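Local coordinates for protein Aster-A (PDB 6GQF) that carries cholesterol without vesicles from the plasma membrane to the endoplasmic reticulum, using the sterol-binding VASt (ASTER) domain described here, at residues Y145-Y150 / E167-K172; E113-F118 / V129-L134; V46-A51 / R157-L162. All blocks are in the same frame, centred on the assembly; numbering follows the deposited sequence.

Contact 1 (Y145-Y150 / E167-K172). With HC3 (25-hydroxycholesterol), chain E.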
loop_
_atom_site.group_PDB
_atom_site.type_symbol
_atom_site.label_atom_id
_atom_site.label_comp_id
_atom_site.label_asym_id
_atom_site.label_seq_id
_atom_site.Cartn_x
_atom_site.Cartn_y
_atom_site.Cartn_z
ATOM N N TYR A 145 -1.988 2.974 -13.172
ATOM C CA TYR A 145 -1.890 3.227 -11.741
ATOM C C TYR A 145 -2.117 1.869 -11.072
ATOM O O TYR A 145 -2.395 0.892 -11.766
ATOM C CB TYR A 145 -2.895 4.295 -11.281
ATOM C CG TYR A 145 -4.352 3.872 -11.294
ATOM C CD1 TYR A 145 -5.084 3.853 -12.474
ATOM C CD2 TYR A 145 -4.996 3.510 -10.119
ATOM C CE1 TYR A 145 -6.414 3.472 -12.484
ATOM C CE2 TYR A 145 -6.324 3.125 -10.120
ATOM C CZ TYR A 145 -7.028 3.110 -11.301
ATOM O OH TYR A 145 -8.350 2.728 -11.291
ATOM N N THR A 146 -1.975 1.789 -9.751
ATOM C CA THR A 146 -2.057 0.499 -9.055
ATOM C C THR A 146 -3.060 0.529 -7.907
ATOM O O THR A 146 -3.295 1.578 -7.305
ATOM C CB THR A 146 -0.673 0.050 -8.505
ATOM O OG1 THR A 146 -0.224 0.949 -7.478
ATOM C CG2 THR A 146 0.350 -0.006 -9.625
ATOM N N ALA A 147 -3.643 -0.637 -7.627
ATOM C CA ALA A 147 -4.599 -0.810 -6.535
ATOM C C ALA A 147 -4.124 -1.893 -5.569
ATOM O O ALA A 147 -3.485 -2.865 -5.974
ATOM C CB ALA A 147 -5.972 -1.158 -7.082
ATOM N N HIS A 148 -4.441 -1.705 -4.291
ATOM C CA HIS A 148 -4.023 -2.615 -3.227
ATOM C C HIS A 148 -5.124 -2.759 -2.177
ATOM O O HIS A 148 -5.801 -1.788 -1.835
ATOM C CB HIS A 148 -2.733 -2.107 -2.580
ATOM C CG HIS A 148 -1.685 -1.721 -3.574
ATOM N ND1 HIS A 148 -0.611 -2.526 -3.876
ATOM C CD2 HIS A 148 -1.566 -0.620 -4.354
ATOM C CE1 HIS A 148 0.130 -1.938 -4.796
ATOM N NE2 HIS A 148 -0.430 -0.783 -5.109
ATOM N N ARG A 149 -5.295 -3.978 -1.671
ATOM C CA ARG A 149 -6.313 -4.274 -0.667
ATOM C C ARG A 149 -5.676 -4.889 0.576
ATOM O O ARG A 149 -5.014 -5.918 0.490
ATOM C CB ARG A 149 -7.374 -5.222 -1.236
ATOM C CG ARG A 149 -8.643 -5.302 -0.395
ATOM C CD ARG A 149 -9.606 -6.389 -0.867
ATOM N NE ARG A 149 -10.043 -6.214 -2.250
ATOM C CZ ARG A 149 -10.993 -5.368 -2.645
ATOM N NH1 ARG A 149 -11.614 -4.591 -1.769
ATOM N NH2 ARG A 149 -11.321 -5.293 -3.927
ATOM N N TYR A 150 -5.872 -4.243 1.722
ATOM C CA TYR A 150 -5.446 -4.781 3.008
ATOM C C TYR A 150 -6.636 -5.436 3.702
ATOM O O TYR A 150 -7.695 -4.822 3.815
ATOM C CB TYR A 150 -4.891 -3.686 3.917
ATOM C CG TYR A 150 -3.700 -2.908 3.400
ATOM C CD1 TYR A 150 -3.844 -1.953 2.401
ATOM C CD2 TYR A 150 -2.443 -3.090 3.951
ATOM C CE1 TYR A 150 -2.764 -1.231 1.944
ATOM C CE2 TYR A 150 -1.358 -2.368 3.505
ATOM C CZ TYR A 150 -1.524 -1.439 2.501
ATOM O OH TYR A 150 -0.445 -0.716 2.053
ATOM N N GLU A 167 -2.919 -5.158 -7.687
ATOM C CA GLU A 167 -3.117 -5.334 -9.116
ATOM C C GLU A 167 -2.738 -4.053 -9.856
ATOM O O GLU A 167 -2.775 -2.962 -9.291
ATOM C CB GLU A 167 -4.565 -5.740 -9.425
ATOM C CG GLU A 167 -5.595 -4.632 -9.295
ATOM C CD GLU A 167 -7.013 -5.121 -9.574
ATOM O OE1 GLU A 167 -7.189 -6.336 -9.810
ATOM O OE2 GLU A 167 -7.952 -4.291 -9.559
ATOM N N ILE A 168 -2.355 -4.213 -11.118
ATOM C CA ILE A 168 -2.018 -3.093 -11.986
ATOM C C ILE A 168 -3.210 -2.765 -12.873
ATOM O O ILE A 168 -3.823 -3.661 -13.454
ATOM C CB ILE A 168 -0.781 -3.405 -12.858
ATOM C CG1 ILE A 168 0.452 -3.604 -11.974
ATOM C CG2 ILE A 168 -0.518 -2.287 -13.854
ATOM C CD1 ILE A 168 1.565 -4.341 -12.650
ATOM N N ARG A 169 -3.526 -1.477 -12.970
ATOM C CA ARG A 169 -4.673 -1.001 -13.737
ATOM C C ARG A 169 -4.242 -0.015 -14.822
ATOM O O ARG A 169 -3.673 1.036 -14.530
ATOM C CB ARG A 169 -5.695 -0.343 -12.811
ATOM C CG ARG A 169 -6.382 -1.309 -11.870
ATOM C CD ARG A 169 -7.442 -0.615 -11.036
ATOM N NE ARG A 169 -8.101 -1.555 -10.136
ATOM C CZ ARG A 169 -8.836 -1.203 -9.087
ATOM N NH1 ARG A 169 -9.014 0.080 -8.787
ATOM N NH2 ARG A 169 -9.390 -2.139 -8.331
ATOM N N TYR A 170 -4.532 -0.366 -16.071
ATOM C CA TYR A 170 -4.140 0.431 -17.226
ATOM C C TYR A 170 -5.273 1.314 -17.754
ATOM O O TYR A 170 -6.322 0.815 -18.153
ATOM C CB TYR A 170 -3.650 -0.497 -18.340
ATOM C CG TYR A 170 -2.393 -1.249 -17.978
ATOM C CD1 TYR A 170 -1.140 -0.690 -18.201
ATOM C CD2 TYR A 170 -2.455 -2.507 -17.397
ATOM C CE1 TYR A 170 0.017 -1.370 -17.865
ATOM C CE2 TYR A 170 -1.304 -3.196 -17.058
ATOM C CZ TYR A 170 -0.071 -2.622 -17.294
ATOM O OH TYR A 170 1.077 -3.301 -16.959
ATOM N N ARG A 171 -5.053 2.626 -17.765
ATOM C CA ARG A 171 -6.002 3.549 -18.376
ATOM C C ARG A 171 -6.005 3.373 -19.889
ATOM O O ARG A 171 -7.026 3.558 -20.547
ATOM C CB ARG A 171 -5.662 4.993 -18.020
ATOM C CG ARG A 171 -5.525 5.251 -16.537
ATOM C CD ARG A 171 -5.409 6.731 -16.280
ATOM N NE ARG A 171 -5.274 7.038 -14.862
ATOM C CZ ARG A 171 -4.117 7.137 -14.217
ATOM N NH1 ARG A 171 -2.967 6.951 -14.850
ATOM N NH2 ARG A 171 -4.116 7.427 -12.924
ATOM N N LYS A 172 -4.842 3.033 -20.433
ATOM C CA LYS A 172 -4.701 2.719 -21.853
ATOM C C LYS A 172 -3.637 1.641 -22.025
ATOM O O LYS A 172 -2.753 1.493 -21.180
ATOM C CB LYS A 172 -4.344 3.970 -22.659
ATOM C CG LYS A 172 -3.174 4.763 -22.103
ATOM C CD LYS A 172 -2.832 5.951 -22.995
ATOM C CE LYS A 172 -1.662 6.749 -22.437
ATOM N NZ LYS A 172 -1.255 7.832 -23.365
HETATM C C18 HC3 E . 6.844 0.837 -7.675
HETATM C C13 HC3 E . 6.107 2.160 -7.912
HETATM C C12 HC3 E . 6.650 3.054 -6.941
HETATM C C11 HC3 E . 6.257 2.662 -5.402
HETATM C C9 HC3 E . 4.757 2.474 -5.203
HETATM C C10 HC3 E . 4.364 2.088 -3.674
HETATM C C19 HC3 E . 5.350 1.052 -3.185
HETATM C C1 HC3 E . 4.524 3.318 -2.782
HETATM C C2 HC3 E . 4.107 3.051 -1.355
HETATM C C3 HC3 E . 2.713 2.523 -1.248
HETATM O O1 HC3 E . 2.425 2.176 0.107
HETATM C C4 HC3 E . 2.504 1.289 -2.121
HETATM C C5 HC3 E . 2.996 1.543 -3.543
HETATM C C6 HC3 E . 2.350 0.689 -4.799
HETATM C C7 HC3 E . 2.653 1.189 -6.160
HETATM C C8 HC3 E . 4.246 1.470 -6.231
HETATM C C14 HC3 E . 4.603 1.916 -7.626
HETATM C C15 HC3 E . 4.057 1.072 -8.888
HETATM C C16 HC3 E . 5.113 1.551 -10.157
HETATM C C17 HC3 E . 6.168 2.487 -9.536
HETATM C C20 HC3 E . 7.515 2.387 -10.074
HETATM C C21 HC3 E . 8.156 3.803 -9.986
HETATM C C22 HC3 E . 7.672 1.810 -11.523
HETATM C C23 HC3 E . 8.130 2.783 -12.582
HETATM C C24 HC3 E . 7.919 2.067 -13.895
HETATM C C25 HC3 E . 8.743 2.713 -14.981
HETATM C C26 HC3 E . 8.378 2.042 -16.283
HETATM C C27 HC3 E . 8.415 4.192 -15.056
HETATM O O2 HC3 E . 10.111 2.518 -14.710
#

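Contact 2 (E113-F118 / V129-L134)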
loop_
_atom_site.group_PDB
_atom_site.type_symbol
_atom_site.label_atom_id
_atom_site.label_comp_id
_atom_site.label_asym_id
_atom_site.label_seq_id
_atom_site.Cartn_x
_atom_site.Cartn_y
_atom_site.Cartn_z
ATOM N N GLU A 113 -1.711 8.965 -2.645
ATOM C CA GLU A 113 -2.421 7.737 -2.309
ATOM C C GLU A 113 -3.756 8.046 -1.639
ATOM O O GLU A 113 -3.863 8.994 -0.865
ATOM C CB GLU A 113 -1.562 6.853 -1.395
ATOM C CG GLU A 113 -2.193 5.504 -1.041
ATOM C CD GLU A 113 -1.315 4.663 -0.135
ATOM O OE1 GLU A 113 -0.254 5.163 0.297
ATOM O OE2 GLU A 113 -1.686 3.502 0.147
ATOM N N THR A 114 -4.763 7.237 -1.953
ATOM C CA THR A 114 -6.091 7.359 -1.358
ATOM C C THR A 114 -6.501 6.043 -0.708
ATOM O O THR A 114 -6.482 4.999 -1.357
ATOM C CB THR A 114 -7.138 7.747 -2.410
ATOM O OG1 THR A 114 -6.662 8.868 -3.160
ATOM C CG2 THR A 114 -8.454 8.106 -1.757
ATOM N N GLN A 115 -6.880 6.100 0.566
ATOM C CA GLN A 115 -7.268 4.902 1.304
ATOM C C GLN A 115 -8.700 4.986 1.815
ATOM O O GLN A 115 -9.093 5.992 2.396
ATOM C CB GLN A 115 -6.316 4.668 2.478
ATOM C CG GLN A 115 -4.912 4.292 2.055
ATOM C CD GLN A 115 -4.041 3.907 3.230
ATOM O OE1 GLN A 115 -4.354 4.227 4.377
ATOM N NE2 GLN A 115 -2.945 3.209 2.955
ATOM N N THR A 116 -9.469 3.922 1.588
ATOM C CA THR A 116 -10.840 3.813 2.085
ATOM C C THR A 116 -10.986 2.642 3.055
ATOM O O THR A 116 -10.825 1.492 2.658
ATOM C CB THR A 116 -11.850 3.622 0.934
ATOM O OG1 THR A 116 -11.740 4.710 0.009
ATOM C CG2 THR A 116 -13.272 3.572 1.467
ATOM N N LEU A 117 -11.321 2.938 4.311
ATOM C CA LEU A 117 -11.412 1.914 5.352
ATOM C C LEU A 117 -12.841 1.433 5.565
ATOM O O LEU A 117 -13.757 2.232 5.730
ATOM C CB LEU A 117 -10.856 2.452 6.677
ATOM C CG LEU A 117 -10.394 1.426 7.723
ATOM C CD1 LEU A 117 -9.520 2.114 8.750
ATOM C CD2 LEU A 117 -11.555 0.730 8.423
ATOM N N PHE A 118 -13.010 0.115 5.568
ATOM C CA PHE A 118 -14.287 -0.520 5.881
ATOM C C PHE A 118 -14.153 -1.370 7.139
ATOM O O PHE A 118 -13.389 -2.334 7.165
ATOM C CB PHE A 118 -14.758 -1.393 4.718
ATOM C CG PHE A 118 -14.812 -0.674 3.406
ATOM C CD1 PHE A 118 -13.707 -0.645 2.571
ATOM C CD2 PHE A 118 -15.969 -0.030 3.006
ATOM C CE1 PHE A 118 -13.756 0.016 1.360
ATOM C CE2 PHE A 118 -16.024 0.632 1.800
ATOM C CZ PHE A 118 -14.918 0.655 0.974
ATOM N N VAL A 129 -9.187 -2.189 3.975
ATOM C CA VAL A 129 -8.984 -0.878 3.373
ATOM C C VAL A 129 -8.469 -1.014 1.949
ATOM O O VAL A 129 -7.544 -1.781 1.676
ATOM C CB VAL A 129 -8.024 0.015 4.227
ATOM C CG1 VAL A 129 -7.407 -0.771 5.354
ATOM C CG2 VAL A 129 -6.949 0.689 3.379
ATOM N N ASP A 130 -9.120 -0.280 1.048
ATOM C CA ASP A 130 -8.721 -0.206 -0.352
ATOM C C ASP A 130 -7.816 0.991 -0.573
ATOM O O ASP A 130 -8.071 2.073 -0.051
ATOM C CB ASP A 130 -9.941 -0.094 -1.265
ATOM C CG ASP A 130 -10.646 -1.418 -1.472
ATOM O OD1 ASP A 130 -9.959 -2.455 -1.591
ATOM O OD2 ASP A 130 -11.895 -1.418 -1.529
ATOM N N SER A 131 -6.771 0.795 -1.369
ATOM C CA SER A 131 -5.778 1.834 -1.597
ATOM C C SER A 131 -5.579 2.084 -3.088
ATOM O O SER A 131 -5.343 1.150 -3.850
ATOM C CB SER A 131 -4.452 1.443 -0.940
ATOM O OG SER A 131 -3.516 2.505 -1.009
ATOM N N GLU A 132 -5.700 3.346 -3.497
ATOM C CA GLU A 132 -5.365 3.764 -4.858
ATOM C C GLU A 132 -4.068 4.563 -4.838
ATOM O O GLU A 132 -3.989 5.607 -4.194
ATOM C CB GLU A 132 -6.478 4.610 -5.475
ATOM C CG GLU A 132 -7.805 3.907 -5.638
ATOM C CD GLU A 132 -8.829 4.797 -6.315
ATOM O OE1 GLU A 132 -8.534 5.297 -7.423
ATOM O OE2 GLU A 132 -9.917 5.012 -5.737
ATOM N N VAL A 133 -3.059 4.071 -5.548
ATOM C CA VAL A 133 -1.741 4.694 -5.554
ATOM C C VAL A 133 -1.427 5.234 -6.935
ATOM O O VAL A 133 -1.324 4.484 -7.905
ATOM C CB VAL A 133 -0.641 3.701 -5.128
ATOM C CG1 VAL A 133 0.743 4.339 -5.238
ATOM C CG2 VAL A 133 -0.889 3.222 -3.708
ATOM N N LEU A 134 -1.279 6.550 -7.007
ATOM C CA LEU A 134 -0.914 7.220 -8.241
ATOM C C LEU A 134 0.482 7.782 -8.084
ATOM O O LEU A 134 0.728 8.637 -7.233
ATOM C CB LEU A 134 -1.911 8.328 -8.585
ATOM C CG LEU A 134 -3.267 7.869 -9.137
ATOM C CD1 LEU A 134 -4.153 7.197 -8.088
ATOM C CD2 LEU A 134 -3.985 9.052 -9.725
#

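Contact 3 (V46-A51 / R157-L162)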
loop_
_atom_site.group_PDB
_atom_site.type_symbol
_atom_site.label_atom_id
_atom_site.label_comp_id
_atom_site.label_asym_id
_atom_site.label_seq_id
_atom_site.Cartn_x
_atom_site.Cartn_y
_atom_site.Cartn_z
ATOM N N VAL A 46 0.329 -14.157 9.880
ATOM C CA VAL A 46 -0.414 -14.088 11.130
ATOM C C VAL A 46 0.490 -13.498 12.200
ATOM O O VAL A 46 1.612 -13.958 12.405
ATOM C CB VAL A 46 -0.931 -15.472 11.574
ATOM C CG1 VAL A 46 -1.644 -15.366 12.914
ATOM C CG2 VAL A 46 -1.875 -16.054 10.524
ATOM N N PHE A 47 -0.010 -12.463 12.866
ATOM C CA PHE A 47 0.742 -11.771 13.899
ATOM C C PHE A 47 0.076 -11.944 15.251
ATOM O O PHE A 47 -1.145 -12.072 15.339
ATOM C CB PHE A 47 0.868 -10.285 13.563
ATOM C CG PHE A 47 1.668 -10.018 12.326
ATOM C CD1 PHE A 47 3.044 -9.905 12.392
ATOM C CD2 PHE A 47 1.046 -9.890 11.097
ATOM C CE1 PHE A 47 3.785 -9.665 11.258
ATOM C CE2 PHE A 47 1.781 -9.652 9.958
ATOM C CZ PHE A 47 3.153 -9.539 10.038
ATOM N N HIS A 48 0.889 -11.939 16.301
ATOM C CA HIS A 48 0.384 -12.019 17.665
ATOM C C HIS A 48 0.122 -10.617 18.208
ATOM O O HIS A 48 0.423 -10.312 19.363
ATOM C CB HIS A 48 1.367 -12.779 18.558
ATOM C CG HIS A 48 1.333 -14.264 18.362
ATOM N ND1 HIS A 48 2.474 -15.019 18.190
ATOM C CD2 HIS A 48 0.296 -15.133 18.315
ATOM C CE1 HIS A 48 2.139 -16.289 18.044
ATOM N NE2 HIS A 48 0.825 -16.385 18.115
ATOM N N MET A 49 -0.438 -9.771 17.351
ATOM C CA MET A 49 -0.899 -8.448 17.739
ATOM C C MET A 49 -2.390 -8.385 17.474
ATOM O O MET A 49 -2.882 -9.008 16.532
ATOM C CB MET A 49 -0.154 -7.360 16.964
ATOM C CG MET A 49 1.329 -7.293 17.293
ATOM S SD MET A 49 2.269 -6.182 16.230
ATOM C CE MET A 49 2.262 -7.108 14.696
ATOM N N GLY A 50 -3.114 -7.656 18.314
ATOM C CA GLY A 50 -4.541 -7.497 18.122
ATOM C C GLY A 50 -4.837 -6.852 16.783
ATOM O O GLY A 50 -4.010 -6.111 16.247
ATOM N N ALA A 51 -6.013 -7.142 16.237
ATOM C CA ALA A 51 -6.452 -6.509 15.004
ATOM C C ALA A 51 -6.502 -4.998 15.202
ATOM O O ALA A 51 -6.235 -4.231 14.279
ATOM C CB ALA A 51 -7.810 -7.045 14.582
ATOM N N ARG A 157 -7.498 -12.703 21.249
ATOM C CA ARG A 157 -7.311 -11.506 22.060
ATOM C C ARG A 157 -6.141 -10.663 21.541
ATOM O O ARG A 157 -6.294 -9.466 21.284
ATOM C CB ARG A 157 -7.096 -11.911 23.525
ATOM C CG ARG A 157 -6.730 -10.782 24.476
ATOM C CD ARG A 157 -7.814 -9.725 24.564
ATOM N NE ARG A 157 -7.475 -8.695 25.545
ATOM C CZ ARG A 157 -6.708 -7.636 25.298
ATOM N NH1 ARG A 157 -6.182 -7.441 24.093
ATOM N NH2 ARG A 157 -6.464 -6.764 26.267
ATOM N N ASN A 158 -4.985 -11.304 21.375
ATOM C CA ASN A 158 -3.798 -10.661 20.813
ATOM C C ASN A 158 -3.261 -11.472 19.639
ATOM O O ASN A 158 -2.144 -11.989 19.682
ATOM C CB ASN A 158 -2.710 -10.495 21.881
ATOM C CG ASN A 158 -2.953 -9.300 22.783
ATOM O OD1 ASN A 158 -3.723 -9.371 23.741
ATOM N ND2 ASN A 158 -2.285 -8.192 22.484
ATOM N N LYS A 159 -4.069 -11.586 18.591
ATOM C CA LYS A 159 -3.694 -12.370 17.422
ATOM C C LYS A 159 -4.593 -12.031 16.237
ATOM O O LYS A 159 -5.819 -12.066 16.353
ATOM C CB LYS A 159 -3.779 -13.864 17.740
ATOM C CG LYS A 159 -3.326 -14.788 16.621
ATOM C CD LYS A 159 -3.510 -16.245 17.023
ATOM C CE LYS A 159 -3.232 -17.192 15.867
ATOM N NZ LYS A 159 -3.503 -18.606 16.236
ATOM N N ALA A 160 -3.980 -11.702 15.103
ATOM C CA ALA A 160 -4.730 -11.357 13.899
ATOM C C ALA A 160 -3.955 -11.717 12.637
ATOM O O ALA A 160 -2.728 -11.843 12.664
ATOM C CB ALA A 160 -5.071 -9.877 13.898
ATOM N N ARG A 161 -4.686 -11.882 11.537
ATOM C CA ARG A 161 -4.086 -12.168 10.238
ATOM C C ARG A 161 -4.022 -10.899 9.397
ATOM O O ARG A 161 -4.833 -9.988 9.568
ATOM C CB ARG A 161 -4.877 -13.252 9.496
ATOM C CG ARG A 161 -4.366 -13.537 8.080
ATOM C CD ARG A 161 -5.186 -14.607 7.386
ATOM N NE ARG A 161 -5.109 -15.896 8.071
ATOM C CZ ARG A 161 -4.174 -16.820 7.855
ATOM N NH1 ARG A 161 -3.205 -16.619 6.969
ATOM N NH2 ARG A 161 -4.208 -17.955 8.539
ATOM N N LEU A 162 -3.050 -10.849 8.490
ATOM C CA LEU A 162 -2.914 -9.745 7.549
ATOM C C LEU A 162 -2.769 -10.283 6.125
ATOM O O LEU A 162 -1.897 -11.109 5.855
ATOM C CB LEU A 162 -1.709 -8.871 7.921
ATOM C CG LEU A 162 -1.375 -7.690 7.004
ATOM C CD1 LEU A 162 -2.520 -6.709 6.917
ATOM C CD2 LEU A 162 -0.134 -6.975 7.497
#

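Contact 1 (Y145-Y150 / E167-K172)
The hairpin of strands 144-156 and 159-170, one face of which lines the sterol pocket, is joined here by two antiparallel hydrogen-bonded pairs, Tyr145 with Arg169 and Ala147 with Glu167, separated by the non-hydrogen-bonded pair Thr146 and Ile168. Backbone bonds run both ways in each outer pair, for example Tyr145 N to Arg169 O (2.9 Å). Arg169 CB sits over one face of the Tyr145 ring, 4.1 Å from its centroid in a CH-pi contact, while Ala147 CB lies over the centre of the guanidinium face, Arg169 CZ 3.5 Å from Ala147 CB. Extended from CG to NE, the arginine grips Glu167 side-on: Arg169 NE and NH2 form a salt bridge to the single oxygen Glu167 OE2 (2.8 and 2.9 Å), which lies near the guanidinium plane. A glutamate here would probably leave the Glu167 carboxylate without its mate and set it near a second negative charge. On the other face, Thr146 OG1 and His148 NE2 are hydrogen-bonded (2.9 Å), and both atoms touch 25-hydroxycholesterol, at C7 and C6 respectively. His148 ND1 is hydrogen-bonded to Ser166 OG. An antiparallel sheet with one face lining the ligand pocket is characteristic of the StAR-related, Bet v 1-like fold.

Contact 2 (E113-F118 / V129-L134)
Val129, Glu113 and Asp130 bury the most surface where strands 108-119 and 127-136 pair as an antiparallel beta hairpin in the curved sheet of the VASt domain. Val129 stands opposite Leu117 in a non-hydrogen-bonded pair. Its CA hydrogen is directed at Thr116 O, with Val129 CA 3.1 Å from that oxygen, and its methyls spread along the other strand, Val129 CG2 meeting Gln115 CB at 4.1 Å and CG1 approaching Leu117 CG. At the other end of the same face, Glu113 CG lies 3.7 Å from CG2 of Val133, a sterol-pocket residue. With CG anti to the backbone N (chi1 -177°) and the chain extended beyond it, the Glu113 carboxylate reaches Ser131 OG, which donates to OE2, although the modelled separation is too short to be trusted. Gln115 NE2 also donates to Glu113 OE2 (3.1 Å), coming from above the carboxylate plane, while Gln115 OE1 accepts from Arg92 and Glu113 OE1 is hydrogen-bonded to Tyr96 OH. Asp130, on the reverse face, pairs with Thr116 through Thr116 N to Asp130 O (2.8 Å). The Asp130 carboxylate is salt-bridged to Arg149 through OD1, and Asp130 OD2 rests 3.7 Å from Phe118 CE1, the ring and carboxylate planes standing 72° apart.

Contact 3 (V46-A51 / R157-L162)
Phe47 and Ala160 make an antiparallel hydrogen-bonded pair, Phe47 N to Ala160 O (2.8 Å) and Ala160 N to Phe47 O (2.9 Å), beside the non-hydrogen-bonded pair of Val46 and Arg161; strand 40-47 ends at Phe47, and the chain then turns through His48 and Met49 into helix 51-58. Ala160 CB fits into this turn, 3.5 Å from Met49 O and 4.0 Å from Ala51 CB, so one small side chain touches the chain on both sides of Gly50, the N-cap residue of the helix. On the face of Val46, the Arg161 chain is bent at chi3 (-63°), which brings the guanidinium beneath Val46 CG2. That methyl lies over the centre of the planar group, 3.6 Å from Arg161 CZ, while NH1 is engaged by Asn44 OD1. Lys159, fully extended, runs alongside the His48 ring and in the same direction, Lys159 CG 4.0 Å from His48 CD2; farther out Lys159 CE meets Val46 CG1 at 3.8 Å. On the opposite face, Phe47 CE2 touches Leu162 CD2 (4.1 Å) in an apolar contact. Phe47 and Leu162 both pack against Leu201 of helix 176-202. Leu162 also meets Ile152 of strand 144-156 and Leu58 of helix 51-58, while Met49 reaches Leu54 and Met57, so edge strand 40-47 and the helix after it are joined to strands 159-170 and 144-156 and to helix 176-202.

Overall arrangement
From the N terminus, segment 46-51 begins at the end of edge strand 40-47, and more than a hundred residues pass before 157-162 completes contact 3. Inside that long loop lies contact 2, closed locally by the hairpin of strands 108-119 and 127-136. The chain then turns into strand 144-156, whose first half opens contact 1 before contact 3 has closed; the two therefore cross, and contact 1 closes last, at 167-172. Contacts 1 and 2 touch between neighbouring strands 127-136 and 144-156, where His148 O and Ser131 N are probably hydrogen-bonded. Contacts 1 and 3 share strand 159-170, their centres about 27 Å apart. Together they connect five consecutive strands of the sheet, from 40-47 to 108-119.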